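Local coordinates for protein putative anti-sigma factor antagonist TM_1081 (Thermotoga maritima, PDB 3F43) that probably acts as an anti-anti-sigma factor that counteracts an anti-sigma factor and thereby frees a sigma factor from inhibition, at residues A[96-99]-A[100-104]; A[73-76]-A[77-80]; A[113-116]-A[117-121]; A[63-66]-A[67-71]; A[35-38]-A[39-43]. One frame throughout, in Å; residues are numbered along the deposited sequence.

Contact 1: residues A[96-99]-A[100-104]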
loop_
_atom_site.group_PDB
_atom_site.type_symbol
_atom_site.label_atom_id
_atom_site.label_comp_id
_atom_site.label_asym_id
_atom_site.label_seq_id
_atom_site.Cartn_x
_atom_site.Cartn_y
_atom_site.Cartn_z
ATOM N N VAL A 96 14.846 -3.703 1.479
ATOM C CA VAL A 96 13.473 -4.172 1.386
ATOM C C VAL A 96 13.029 -4.767 2.725
ATOM O O VAL A 96 11.933 -4.460 3.211
ATOM C CB VAL A 96 13.316 -5.179 0.203
ATOM C CG1 VAL A 96 11.911 -5.840 0.207
ATOM C CG2 VAL A 96 13.597 -4.441 -1.134
ATOM N N GLU A 97 13.848 -5.599 3.338
ATOM C CA GLU A 97 13.467 -6.183 4.617
ATOM C C GLU A 97 13.234 -5.116 5.704
ATOM O O GLU A 97 12.401 -5.303 6.586
ATOM C CB GLU A 97 14.513 -7.198 5.100
ATOM C CG GLU A 97 14.230 -7.733 6.512
ATOM C CD GLU A 97 12.798 -8.302 6.675
ATOM O OE1 GLU A 97 12.358 -9.038 5.753
ATOM O OE2 GLU A 97 12.113 -8.003 7.709
ATOM N N ARG A 98 13.985 -4.010 5.650
ATOM C CA ARG A 98 13.785 -2.916 6.609
ATOM C C ARG A 98 12.397 -2.305 6.450
ATOM O O ARG A 98 11.705 -2.036 7.436
ATOM C CB ARG A 98 14.875 -1.860 6.425
ATOM C CG ARG A 98 14.879 -0.734 7.436
ATOM C CD ARG A 98 16.206 0.028 7.372
ATOM N NE ARG A 98 17.332 -0.802 7.843
ATOM C CZ ARG A 98 18.328 -1.307 7.094
ATOM N NH1 ARG A 98 18.426 -1.086 5.779
ATOM N NH2 ARG A 98 19.258 -2.051 7.680
ATOM N N VAL A 99 11.958 -2.138 5.196
ATOM C CA VAL A 99 10.616 -1.618 4.935
ATOM C C VAL A 99 9.574 -2.632 5.421
ATOM O O VAL A 99 8.578 -2.235 6.038
ATOM C CB VAL A 99 10.415 -1.226 3.465
ATOM C CG1 VAL A 99 8.906 -1.027 3.135
ATOM C CG2 VAL A 99 11.268 0.015 3.146
ATOM N N LEU A 100 9.799 -3.927 5.143
ATOM C CA LEU A 100 8.842 -4.992 5.528
ATOM C C LEU A 100 8.679 -5.046 7.045
ATOM O O LEU A 100 7.600 -5.284 7.549
ATOM C CB LEU A 100 9.285 -6.356 4.977
ATOM C CG LEU A 100 9.302 -6.533 3.458
ATOM C CD1 LEU A 100 9.884 -7.928 3.073
ATOM C CD2 LEU A 100 7.923 -6.316 2.813
ATOM N N SER A 101 9.781 -4.824 7.755
ATOM C CA SER A 101 9.786 -4.772 9.228
ATOM C C SER A 101 9.078 -3.542 9.800
ATOM O O SER A 101 8.210 -3.648 10.668
ATOM C CB SER A 101 11.230 -4.799 9.728
ATOM O OG SER A 101 11.307 -4.770 11.138
ATOM N N LEU A 102 9.481 -2.373 9.317
ATOM C CA LEU A 102 8.945 -1.140 9.843
ATOM C C LEU A 102 7.452 -0.974 9.546
ATOM O O LEU A 102 6.750 -0.279 10.309
ATOM C CB LEU A 102 9.751 0.074 9.373
ATOM C CG LEU A 102 11.117 0.307 9.988
ATOM C CD1 LEU A 102 11.724 1.590 9.388
ATOM C CD2 LEU A 102 11.026 0.402 11.507
ATOM N N THR A 103 6.949 -1.585 8.479
ATOM C CA THR A 103 5.523 -1.532 8.163
ATOM C C THR A 103 4.750 -2.744 8.698
ATOM O O THR A 103 3.584 -2.901 8.402
ATOM C CB THR A 103 5.303 -1.463 6.639
ATOM O OG1 THR A 103 5.755 -2.694 6.031
ATOM C CG2 THR A 103 6.056 -0.285 6.013
ATOM N N ASN A 104 5.434 -3.582 9.480
ATOM C CA ASN A 104 4.848 -4.754 10.151
ATOM C C ASN A 104 4.364 -5.848 9.192
ATOM O O ASN A 104 3.680 -6.787 9.611
ATOM C CB ASN A 104 3.731 -4.346 11.130
ATOM C CG ASN A 104 4.262 -3.831 12.450
ATOM O OD1 ASN A 104 5.456 -3.615 12.629
ATOM N ND2 ASN A 104 3.350 -3.588 13.377
#
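The last turns of helix 94-102, part of a beta-alpha-beta unit, are held by backbone bonds such as Leu100 N to Val96 O, and side chains pack along them. The helix ends at Leu102, and Thr103, the first residue beyond it, bonds back to Val99. Val99 O accepts twice from Thr103: the hydroxyl OG1 donates at 2.9 Å, and the backbone N at 3.0 Å. The two donors come from opposite faces of the Val99 carbonyl plane, so the oxygen is gripped from both. With chi1 at 66°, OG1 sits between the backbone N and carbonyl carbon of Thr103 and can turn back onto the helix. The methyl then meets the neighbouring valine, Thr103 CG2 lying 4.1 Å from Val99 CG1. With an alanine at Thr103, Val99 O would probably keep only the backbone donor of this pair, and the methyl packing on Val99 would be lost. One turn earlier, Val96 and Leu100 run alongside each other with their ends in one direction, CG1 of the valine 4.1 Å from CD1 of the leucine. Glu97 comes across Leu100 almost perpendicularly, its OE1 3.8 Å from Leu100 CD1. Val99 also packs on Ile65 and Leu70, and on Thr103 of the second subunit. The whole forms the C-terminal turn of the crossover helix between strands 86-90 and 110-112.

Contact 2: residues A[73-76]-A[77-80]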
loop_
_atom_site.group_PDB
_atom_site.type_symbol
_atom_site.label_atom_id
_atom_site.label_comp_id
_atom_site.label_asym_id
_atom_site.label_seq_id
_atom_site.Cartn_x
_atom_site.Cartn_y
_atom_site.Cartn_z
ATOM N N ILE A 73 1.759 -5.536 -3.062
ATOM C CA ILE A 73 1.944 -6.667 -2.170
ATOM C C ILE A 73 0.718 -6.873 -1.271
ATOM O O ILE A 73 0.208 -7.996 -1.116
ATOM C CB ILE A 73 3.220 -6.514 -1.355
ATOM C CG1 ILE A 73 4.417 -6.631 -2.308
ATOM C CG2 ILE A 73 3.295 -7.534 -0.220
ATOM C CD1 ILE A 73 5.750 -6.301 -1.642
ATOM N N VAL A 74 0.216 -5.772 -0.724
ATOM C CA VAL A 74 -0.969 -5.809 0.104
ATOM C C VAL A 74 -2.175 -6.309 -0.671
ATOM O O VAL A 74 -2.946 -7.096 -0.150
ATOM C CB VAL A 74 -1.212 -4.442 0.791
ATOM C CG1 VAL A 74 -2.644 -4.348 1.382
ATOM C CG2 VAL A 74 -0.141 -4.189 1.842
ATOM N N ASN A 75 -2.335 -5.845 -1.918
ATOM C CA ASN A 75 -3.474 -6.287 -2.706
ATOM C C ASN A 75 -3.417 -7.779 -2.990
ATOM O O ASN A 75 -4.438 -8.479 -2.952
ATOM C CB ASN A 75 -3.547 -5.514 -4.014
ATOM C CG ASN A 75 -4.134 -4.138 -3.837
ATOM O OD1 ASN A 75 -5.010 -3.924 -3.008
ATOM N ND2 ASN A 75 -3.658 -3.206 -4.644
ATOM N N ILE A 76 -2.234 -8.283 -3.298
ATOM C CA ILE A 76 -2.041 -9.725 -3.515
ATOM C C ILE A 76 -2.333 -10.530 -2.242
ATOM O O ILE A 76 -3.048 -11.557 -2.259
ATOM C CB ILE A 76 -0.608 -10.047 -4.043
ATOM C CG1 ILE A 76 -0.416 -9.433 -5.417
ATOM C CG2 ILE A 76 -0.338 -11.571 -4.120
ATOM C CD1 ILE A 76 1.060 -9.408 -5.859
ATOM N N LEU A 77 -1.797 -10.028 -1.148
ATOM C CA LEU A 77 -2.005 -10.648 0.139
ATOM C C LEU A 77 -3.487 -10.736 0.498
ATOM O O LEU A 77 -3.966 -11.781 0.959
ATOM C CB LEU A 77 -1.266 -9.868 1.226
ATOM C CG LEU A 77 -1.447 -10.375 2.645
ATOM C CD1 LEU A 77 -1.125 -11.904 2.817
ATOM C CD2 LEU A 77 -0.597 -9.544 3.567
ATOM N N LYS A 78 -4.219 -9.638 0.272
ATOM C CA LYS A 78 -5.653 -9.594 0.535
ATOM C C LYS A 78 -6.399 -10.620 -0.299
ATOM O O LYS A 78 -7.240 -11.339 0.207
ATOM C CB LYS A 78 -6.214 -8.191 0.253
ATOM C CG LYS A 78 -5.877 -7.176 1.319
ATOM C CD LYS A 78 -6.144 -5.708 0.853
ATOM C CE LYS A 78 -7.595 -5.384 0.646
ATOM N NZ LYS A 78 -7.765 -3.885 0.462
ATOM N N SER A 79 -6.061 -10.709 -1.586
ATOM C CA SER A 79 -6.742 -11.655 -2.459
ATOM C C SER A 79 -6.486 -13.080 -1.989
ATOM O O SER A 79 -7.409 -13.907 -1.886
ATOM C CB SER A 79 -6.260 -11.492 -3.900
ATOM O OG SER A 79 -6.803 -12.486 -4.727
ATOM N N ILE A 80 -5.208 -13.381 -1.741
ATOM C CA ILE A 80 -4.841 -14.731 -1.350
ATOM C C ILE A 80 -5.427 -15.132 0.034
ATOM O O ILE A 80 -5.921 -16.253 0.213
ATOM C CB ILE A 80 -3.312 -14.978 -1.456
ATOM C CG1 ILE A 80 -2.917 -14.949 -2.940
ATOM C CG2 ILE A 80 -2.930 -16.292 -0.821
ATOM C CD1 ILE A 80 -1.394 -15.112 -3.200
#
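Ile76 and Ile80 stand shoulder to shoulder one helical turn apart, both directed to the same flank of the helix. Their touch is made by Ile76 CG2, 3.8 Å from Ile80 CD1. In Ile76, chi1 of -65° turns CG1 away from the carbonyl carbon, and the other branch, CG2, faces the next turn. Ile80 CG1 rests over the carbonyl oxygen of Ile76, 3.5 Å away, before its CD1 reaches the methyl. Val74 and Lys78 are set differently: their side chains cross obliquely, and Lys78 CD approaches Val74 CG1 to 3.8 Å. The aliphatic part of the lysine passes Val74 O, with CG 3.3 Å from it, and the chain bends about its CG-CD bond (chi3 67°) while still beside that oxygen. This is the middle of helix 67-83, the crossover helix between the parallel strands 54-58 and 86-90 of the STAS fold. Its backbone bonds are regular; Lys78 N to Val74 O measures 2.9 Å, and Ile80 N to Ile76 O has an N-H...O angle of 169°. Ile73, Ile76, Leu77 and Ile80 all rest on Phe87 of strand 86-90. On another flank Val74 packs on Ser67 of the second subunit, and Lys78 on Phe68 of that subunit.

Contact 3: residues A[113-116]-A[117-121]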
loop_
_atom_site.group_PDB
_atom_site.type_symbol
_atom_site.label_atom_id
_atom_site.label_comp_id
_atom_site.label_asym_id
_atom_site.label_seq_id
_atom_site.Cartn_x
_atom_site.Cartn_y
_atom_site.Cartn_z
ATOM N N ASP A 113 14.125 -16.837 3.267
ATOM C CA ASP A 113 15.410 -16.446 2.694
ATOM C C ASP A 113 15.599 -17.036 1.297
ATOM O O ASP A 113 16.258 -16.413 0.464
ATOM C CB ASP A 113 16.576 -16.894 3.559
ATOM C CG ASP A 113 16.743 -16.076 4.821
ATOM O OD1 ASP A 113 16.202 -14.951 4.923
ATOM O OD2 ASP A 113 17.467 -16.581 5.709
ATOM N N THR A 114 15.014 -18.209 1.052
ATOM C CA THR A 114 15.245 -18.966 -0.185
ATOM C C THR A 114 13.995 -19.687 -0.679
ATOM O O THR A 114 13.065 -19.945 0.088
ATOM C CB THR A 114 16.362 -20.030 -0.043
ATOM O OG1 THR A 114 15.892 -21.151 0.737
ATOM C CG2 THR A 114 17.632 -19.426 0.605
ATOM N N ILE A 115 13.980 -19.969 -1.973
ATOM C CA ILE A 115 12.878 -20.633 -2.615
ATOM C C ILE A 115 12.673 -22.060 -2.043
ATOM O O ILE A 115 11.531 -22.459 -1.822
ATOM C CB ILE A 115 13.053 -20.657 -4.184
ATOM C CG1 ILE A 115 12.973 -19.230 -4.731
ATOM C CG2 ILE A 115 12.005 -21.576 -4.832
ATOM C CD1 ILE A 115 13.277 -19.112 -6.272
ATOM N N SER A 116 13.740 -22.784 -1.725
ATOM C CA SER A 116 13.560 -24.159 -1.213
ATOM C C SER A 116 12.877 -24.127 0.139
ATOM O O SER A 116 12.015 -24.952 0.425
ATOM C CB SER A 116 14.881 -24.947 -1.205
ATOM O OG SER A 116 15.890 -24.248 -0.499
ATOM N N GLU A 117 13.210 -23.146 0.964
ATOM C CA GLU A 117 12.529 -22.990 2.248
ATOM C C GLU A 117 11.035 -22.744 2.073
ATOM O O GLU A 117 10.218 -23.340 2.771
ATOM C CB GLU A 117 13.150 -21.852 3.050
ATOM C CG GLU A 117 14.572 -22.158 3.529
ATOM C CD GLU A 117 15.344 -20.902 3.970
ATOM O OE1 GLU A 117 14.773 -19.789 3.965
ATOM O OE2 GLU A 117 16.534 -21.042 4.314
ATOM N N ALA A 118 10.676 -21.867 1.141
ATOM C CA ALA A 118 9.259 -21.568 0.862
ATOM C C ALA A 118 8.521 -22.809 0.355
ATOM O O ALA A 118 7.370 -23.073 0.737
ATOM C CB ALA A 118 9.121 -20.392 -0.158
HETATM N N MSE A 119 9.175 -23.559 -0.520
HETATM C CA MSE A 119 8.565 -24.758 -1.103
HETATM C C MSE A 119 8.273 -25.770 0.002
HETATM O O MSE A 119 7.203 -26.387 0.035
HETATM C CB MSE A 119 9.463 -25.409 -2.160
HETATM C CG MSE A 119 9.511 -24.706 -3.508
HETATM SE SE MSE A 119 7.840 -24.645 -4.572
HETATM C CE MSE A 119 6.669 -25.822 -3.520
ATOM N N GLU A 120 9.219 -25.910 0.919
ATOM C CA GLU A 120 9.036 -26.811 2.048
ATOM C C GLU A 120 7.805 -26.450 2.892
ATOM O O GLU A 120 7.080 -27.350 3.331
ATOM C CB GLU A 120 10.300 -26.839 2.899
ATOM C CG GLU A 120 11.439 -27.608 2.239
ATOM C CD GLU A 120 12.798 -27.338 2.880
ATOM O OE1 GLU A 120 12.831 -26.759 3.999
ATOM O OE2 GLU A 120 13.829 -27.699 2.252
ATOM N N GLU A 121 7.559 -25.165 3.123
ATOM C CA GLU A 121 6.358 -24.748 3.855
ATOM C C GLU A 121 5.064 -25.066 3.093
ATOM O O GLU A 121 4.121 -25.610 3.666
ATOM C CB GLU A 121 6.389 -23.256 4.205
ATOM C CG GLU A 121 5.081 -22.763 4.862
ATOM C CD GLU A 121 4.827 -23.335 6.254
ATOM O OE1 GLU A 121 5.651 -24.146 6.750
ATOM O OE2 GLU A 121 3.791 -22.955 6.855
HETATM O O HOH W 1 16.000 -25.458 2.296
#
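Glu117 folds back over Thr114 at the start of helix 115-123, and this corner is the close-packed part of the contact. The glutamate stem passes slantwise over the threonine hydroxyl, with Glu117 CG 3.2 Å from Thr114 OG1. From CG the glutamate runs on extended (chi2 163°), which carries the carboxylate past the hydroxyl to the backbone before the helix. There OE1 of Glu117 takes two weak hydrogen bonds, from Asp113 N at 3.1 Å and from Thr114 N at 3.3 Å; their N-H...O angles, 128° and 133°, are far from straight. Thr114 occupies the N-cap position, so the glutamate three residues later accepts, if only weakly, from the N-H of the N-cap residue. The carbonyl O of Thr114 starts the helix by accepting from Ala118 N. The face toward the sheet is also well filled: Ala118 is buried against Phe56, Val90 and Tyr112, and Ile115 lies on Val58 and Val90.

The solvent side is looser. Ser116 and Glu120 are exposed, and their polar ends are joined through a water that lies 3.0 Å from Ser116 OG and donates to Glu120 OE2. The glutamate stem still runs close to the backbone, Glu120 CG being 3.3 Å from Ser116 O.

Glu117 OE1 lies 4.5 Å from Asp113 OD2, a like-charged neighbour. The amide N-H groups it meets and the positive end of the helix dipole would probably ease that repulsion in part and favour a carboxylate at this helix start.

Contact 4: residues A[63-66]-A[67-71]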
loop_
_atom_site.group_PDB
_atom_site.type_symbol
_atom_site.label_atom_id
_atom_site.label_comp_id
_atom_site.label_asym_id
_atom_site.label_seq_id
_atom_site.Cartn_x
_atom_site.Cartn_y
_atom_site.Cartn_z
ATOM N N GLU A 63 15.747 -4.024 -5.980
ATOM C CA GLU A 63 16.687 -3.235 -5.167
ATOM C C GLU A 63 16.056 -2.522 -3.972
ATOM O O GLU A 63 16.641 -2.449 -2.890
ATOM C CB GLU A 63 17.452 -2.231 -6.039
ATOM C CG GLU A 63 18.557 -1.414 -5.315
ATOM C CD GLU A 63 19.463 -2.258 -4.394
ATOM O OE1 GLU A 63 19.910 -3.354 -4.824
ATOM O OE2 GLU A 63 19.721 -1.816 -3.241
ATOM N N SER A 64 14.824 -2.070 -4.155
ATOM C CA SER A 64 14.093 -1.360 -3.121
ATOM C C SER A 64 12.612 -1.452 -3.469
ATOM O O SER A 64 12.250 -1.762 -4.602
ATOM C CB SER A 64 14.502 0.114 -3.067
ATOM O OG SER A 64 14.058 0.785 -4.227
ATOM N N ILE A 65 11.767 -1.220 -2.479
ATOM C CA ILE A 65 10.338 -1.075 -2.718
ATOM C C ILE A 65 9.876 0.260 -2.169
ATOM O O ILE A 65 10.484 0.826 -1.250
ATOM C CB ILE A 65 9.479 -2.208 -2.107
ATOM C CG1 ILE A 65 9.778 -2.345 -0.615
ATOM C CG2 ILE A 65 9.698 -3.569 -2.904
ATOM C CD1 ILE A 65 8.783 -3.264 0.172
ATOM N N ASP A 66 8.796 0.748 -2.751
ATOM C CA ASP A 66 8.179 2.012 -2.364
ATOM C C ASP A 66 6.735 1.775 -1.946
ATOM O O ASP A 66 6.272 0.611 -1.869
ATOM C CB ASP A 66 8.396 3.096 -3.456
ATOM C CG ASP A 66 7.539 2.914 -4.740
ATOM O OD1 ASP A 66 6.609 2.087 -4.748
ATOM O OD2 ASP A 66 7.836 3.684 -5.722
ATOM N N SER A 67 5.992 2.854 -1.672
ATOM C CA SER A 67 4.639 2.710 -1.158
ATOM C C SER A 67 3.723 2.045 -2.170
ATOM O O SER A 67 2.800 1.321 -1.795
ATOM C CB SER A 67 4.067 4.058 -0.722
ATOM O OG SER A 67 3.881 4.940 -1.814
ATOM N N PHE A 68 3.981 2.285 -3.457
ATOM C CA PHE A 68 3.190 1.665 -4.515
ATOM C C PHE A 68 3.455 0.197 -4.652
ATOM O O PHE A 68 2.492 -0.595 -4.765
ATOM C CB PHE A 68 3.394 2.396 -5.869
ATOM C CG PHE A 68 2.567 3.630 -6.018
ATOM C CD1 PHE A 68 2.760 4.721 -5.188
ATOM C CD2 PHE A 68 1.611 3.711 -7.004
ATOM C CE1 PHE A 68 1.974 5.844 -5.314
ATOM C CE2 PHE A 68 0.853 4.846 -7.159
ATOM C CZ PHE A 68 1.023 5.916 -6.314
ATOM N N SER A 69 4.703 -0.229 -4.559
ATOM C CA SER A 69 4.959 -1.682 -4.634
ATOM C C SER A 69 4.438 -2.363 -3.355
ATOM O O SER A 69 3.913 -3.494 -3.393
ATOM C CB SER A 69 6.409 -2.042 -4.990
ATOM O OG SER A 69 7.393 -1.123 -4.534
ATOM N N LEU A 70 4.478 -1.663 -2.229
ATOM C CA LEU A 70 3.864 -2.207 -1.021
ATOM C C LEU A 70 2.359 -2.362 -1.197
ATOM O O LEU A 70 1.768 -3.361 -0.773
ATOM C CB LEU A 70 4.093 -1.329 0.205
ATOM C CG LEU A 70 5.339 -1.567 1.002
ATOM C CD1 LEU A 70 5.457 -0.451 2.077
ATOM C CD2 LEU A 70 5.313 -2.987 1.626
ATOM N N GLY A 71 1.701 -1.382 -1.812
ATOM C CA GLY A 71 0.273 -1.481 -2.053
ATOM C C GLY A 71 -0.081 -2.693 -2.910
ATOM O O GLY A 71 -1.080 -3.384 -2.655
#
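A capping box begins helix 67-83: Asp66 at the N-cap position and Ser69 three residues on exchange side-chain-to-backbone bonds. Asp66 OD1 accepts from Ser69 N at 3.0 Å, with an N-H...O angle of 159°. The same oxygen takes a weak, bent bond from Phe68 N at 2.9 Å. In return Ser69 OG accepts from Asp66 N at 2.9 Å, on a nearly straight line of 164°, and it is also bonded to Leu31 O. The second carboxylate oxygen of Asp66, OD2, accepts from Ile33 N, so the aspartate joins the helix start to the 31-33 loop. Its chi1 of 74° places CG between the backbone N and carbonyl carbon, which brings OD1 onto the first-turn amides. Were an alanine to stand at Asp66, the amides of Ser69 and Ile33 would probably be left without their acceptor, and the box would keep only the half made by Ser69 OG. Beside the cap, Ile65 lies roughly perpendicular to Leu70, Ile65 CD1 being 3.8 Å from Leu70 CD2. Ser67, just after the cap, is the phosphoserine site by similarity and is unmodified here. The 63-66 loop follows strand 54-58 and leads into helix 67-83; Val96 and Val99 of helix 94-102 touch Ile65, while the second subunit packs its Leu70 on Leu70 and its Val74 on Ser67.

Contact 5: residues A[35-38]-A[39-43]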
loop_
_atom_site.group_PDB
_atom_site.type_symbol
_atom_site.label_atom_id
_atom_site.label_comp_id
_atom_site.label_asym_id
_atom_site.label_seq_id
_atom_site.Cartn_x
_atom_site.Cartn_y
_atom_site.Cartn_z
ATOM N N ASN A 35 6.020 0.909 -12.387
ATOM C CA ASN A 35 5.512 -0.395 -12.853
ATOM C C ASN A 35 4.513 -1.112 -11.960
ATOM O O ASN A 35 4.045 -2.216 -12.273
ATOM C CB ASN A 35 6.642 -1.313 -13.330
ATOM C CG ASN A 35 7.504 -1.785 -12.226
ATOM O OD1 ASN A 35 7.325 -1.372 -11.074
ATOM N ND2 ASN A 35 8.460 -2.677 -12.554
ATOM N N ALA A 36 4.176 -0.511 -10.811
ATOM C CA ALA A 36 3.371 -1.211 -9.832
ATOM C C ALA A 36 2.011 -1.636 -10.359
ATOM O O ALA A 36 1.640 -2.776 -10.211
ATOM C CB ALA A 36 3.220 -0.392 -8.535
ATOM N N HIS A 37 1.260 -0.714 -10.973
ATOM C CA HIS A 37 -0.075 -1.057 -11.503
ATOM C C HIS A 37 0.024 -2.088 -12.606
ATOM O O HIS A 37 -0.747 -3.046 -12.643
ATOM C CB HIS A 37 -0.811 0.164 -12.032
ATOM C CG HIS A 37 -2.137 -0.159 -12.631
ATOM N ND1 HIS A 37 -3.143 -0.784 -11.905
ATOM C CD2 HIS A 37 -2.617 0.011 -13.883
ATOM C CE1 HIS A 37 -4.180 -0.973 -12.702
ATOM N NE2 HIS A 37 -3.884 -0.515 -13.910
ATOM N N LEU A 38 0.997 -1.936 -13.495
ATOM C CA LEU A 38 1.193 -2.922 -14.577
ATOM C C LEU A 38 1.430 -4.328 -14.031
ATOM O O LEU A 38 0.858 -5.310 -14.528
ATOM C CB LEU A 38 2.387 -2.498 -15.438
ATOM C CG LEU A 38 2.655 -3.342 -16.689
ATOM C CD1 LEU A 38 1.529 -3.177 -17.703
ATOM C CD2 LEU A 38 3.961 -2.949 -17.320
ATOM N N PHE A 39 2.283 -4.424 -13.011
ATOM C CA PHE A 39 2.601 -5.699 -12.386
ATOM C C PHE A 39 1.387 -6.291 -11.672
ATOM O O PHE A 39 1.081 -7.479 -11.808
ATOM C CB PHE A 39 3.819 -5.507 -11.456
ATOM C CG PHE A 39 4.337 -6.794 -10.832
ATOM C CD1 PHE A 39 5.138 -7.653 -11.541
ATOM C CD2 PHE A 39 3.997 -7.113 -9.547
ATOM C CE1 PHE A 39 5.629 -8.818 -10.938
ATOM C CE2 PHE A 39 4.480 -8.288 -8.944
ATOM C CZ PHE A 39 5.268 -9.120 -9.656
ATOM N N LYS A 40 0.706 -5.462 -10.895
ATOM C CA LYS A 40 -0.491 -5.892 -10.161
ATOM C C LYS A 40 -1.546 -6.467 -11.125
ATOM O O LYS A 40 -2.058 -7.576 -10.914
ATOM C CB LYS A 40 -1.065 -4.690 -9.409
ATOM C CG LYS A 40 -2.254 -5.033 -8.501
ATOM C CD LYS A 40 -3.569 -4.888 -9.234
ATOM C CE LYS A 40 -4.731 -4.823 -8.270
ATOM N NZ LYS A 40 -5.979 -4.751 -9.069
ATOM N N LYS A 41 -1.849 -5.718 -12.176
ATOM C CA LYS A 41 -2.853 -6.144 -13.154
ATOM C C LYS A 41 -2.459 -7.460 -13.784
ATOM O O LYS A 41 -3.271 -8.340 -13.916
ATOM C CB LYS A 41 -3.082 -5.072 -14.201
ATOM C CG LYS A 41 -4.178 -5.416 -15.166
ATOM C CD LYS A 41 -4.547 -4.227 -16.035
ATOM C CE LYS A 41 -5.278 -4.666 -17.307
ATOM N NZ LYS A 41 -6.370 -5.669 -17.060
ATOM N N TRP A 42 -1.178 -7.606 -14.077
ATOM C CA TRP A 42 -0.643 -8.843 -14.650
ATOM C C TRP A 42 -0.781 -10.045 -13.691
ATOM O O TRP A 42 -1.309 -11.109 -14.109
ATOM C CB TRP A 42 0.799 -8.626 -15.099
ATOM C CG TRP A 42 1.502 -9.857 -15.624
ATOM C CD1 TRP A 42 1.345 -10.434 -16.855
ATOM C CD2 TRP A 42 2.436 -10.657 -14.918
ATOM N NE1 TRP A 42 2.147 -11.539 -16.966
ATOM C CE2 TRP A 42 2.847 -11.695 -15.804
ATOM C CE3 TRP A 42 3.024 -10.573 -13.655
ATOM C CZ2 TRP A 42 3.773 -12.661 -15.436
ATOM C CZ3 TRP A 42 3.946 -11.537 -13.293
ATOM C CH2 TRP A 42 4.320 -12.561 -14.199
ATOM N N VAL A 43 -0.462 -9.849 -12.414
ATOM C CA VAL A 43 -0.572 -10.954 -11.454
ATOM C C VAL A 43 -2.052 -11.367 -11.304
ATOM O O VAL A 43 -2.391 -12.555 -11.293
ATOM C CB VAL A 43 0.056 -10.600 -10.081
ATOM C CG1 VAL A 43 -0.307 -11.697 -9.014
ATOM C CG2 VAL A 43 1.595 -10.377 -10.229
#
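Lys41 leans along His37 one turn back, and its chain can be traced from root to tip. Its CB lies over the carbonyl oxygen of His37, 3.5 Å away, and 4.0 Å from Leu38 O. CG then stands anti to the backbone N (chi1 -176°), which sends the chain out beside the histidine. At CD it meets the imidazole obliquely, 4.3 Å from His37 NE2, a loose contact. The bend at chi4 (46°) finally turns NZ to a salt bridge with OD2 of Asp45, one turn further along the helix. Beneath this exposed pair the backbone is regular: Lys41 N donates to His37 O at 2.9 Å, with an N-H...O angle of 171°.

The inner residues of the same turns point elsewhere. Phe39 has CB 3.4 Å from Asn35 O, and its ring meets that of Phe14 edge-to-face. Within the fold, helix 36-48 is the crossover helix of the beta-alpha-beta unit of parallel strands 22-25 and 54-58: Phe39 packs on Leu25 and Leu57, and Trp42 also rests on Leu25. Ala36 and Lys40 touch Val72 of the neighbouring helix 67-83.

Overall arrangement
From the N terminus the contacts come in the order 5, 4, 2, 1, 3. Each is one continuous run of chain, so none closes a long loop, and none nests in or crosses another. Contact 5 opens helix 36-48 and meets contact 4 where Ala36 CB touches the backbone of Phe68. Contacts 4 and 2 follow each other on helix 67-83, and contact 2 meets contact 5 through Asn75 with Lys40 and Ile76 with Val43. Contact 1, at the end of helix 94-102, packs on contact 4 through Val96 and Val99. Contact 3, on the C-terminal helix, lies across the chain's centre from contacts 4 and 5. Contacts 1, 2 and 4 all touch the second subunit.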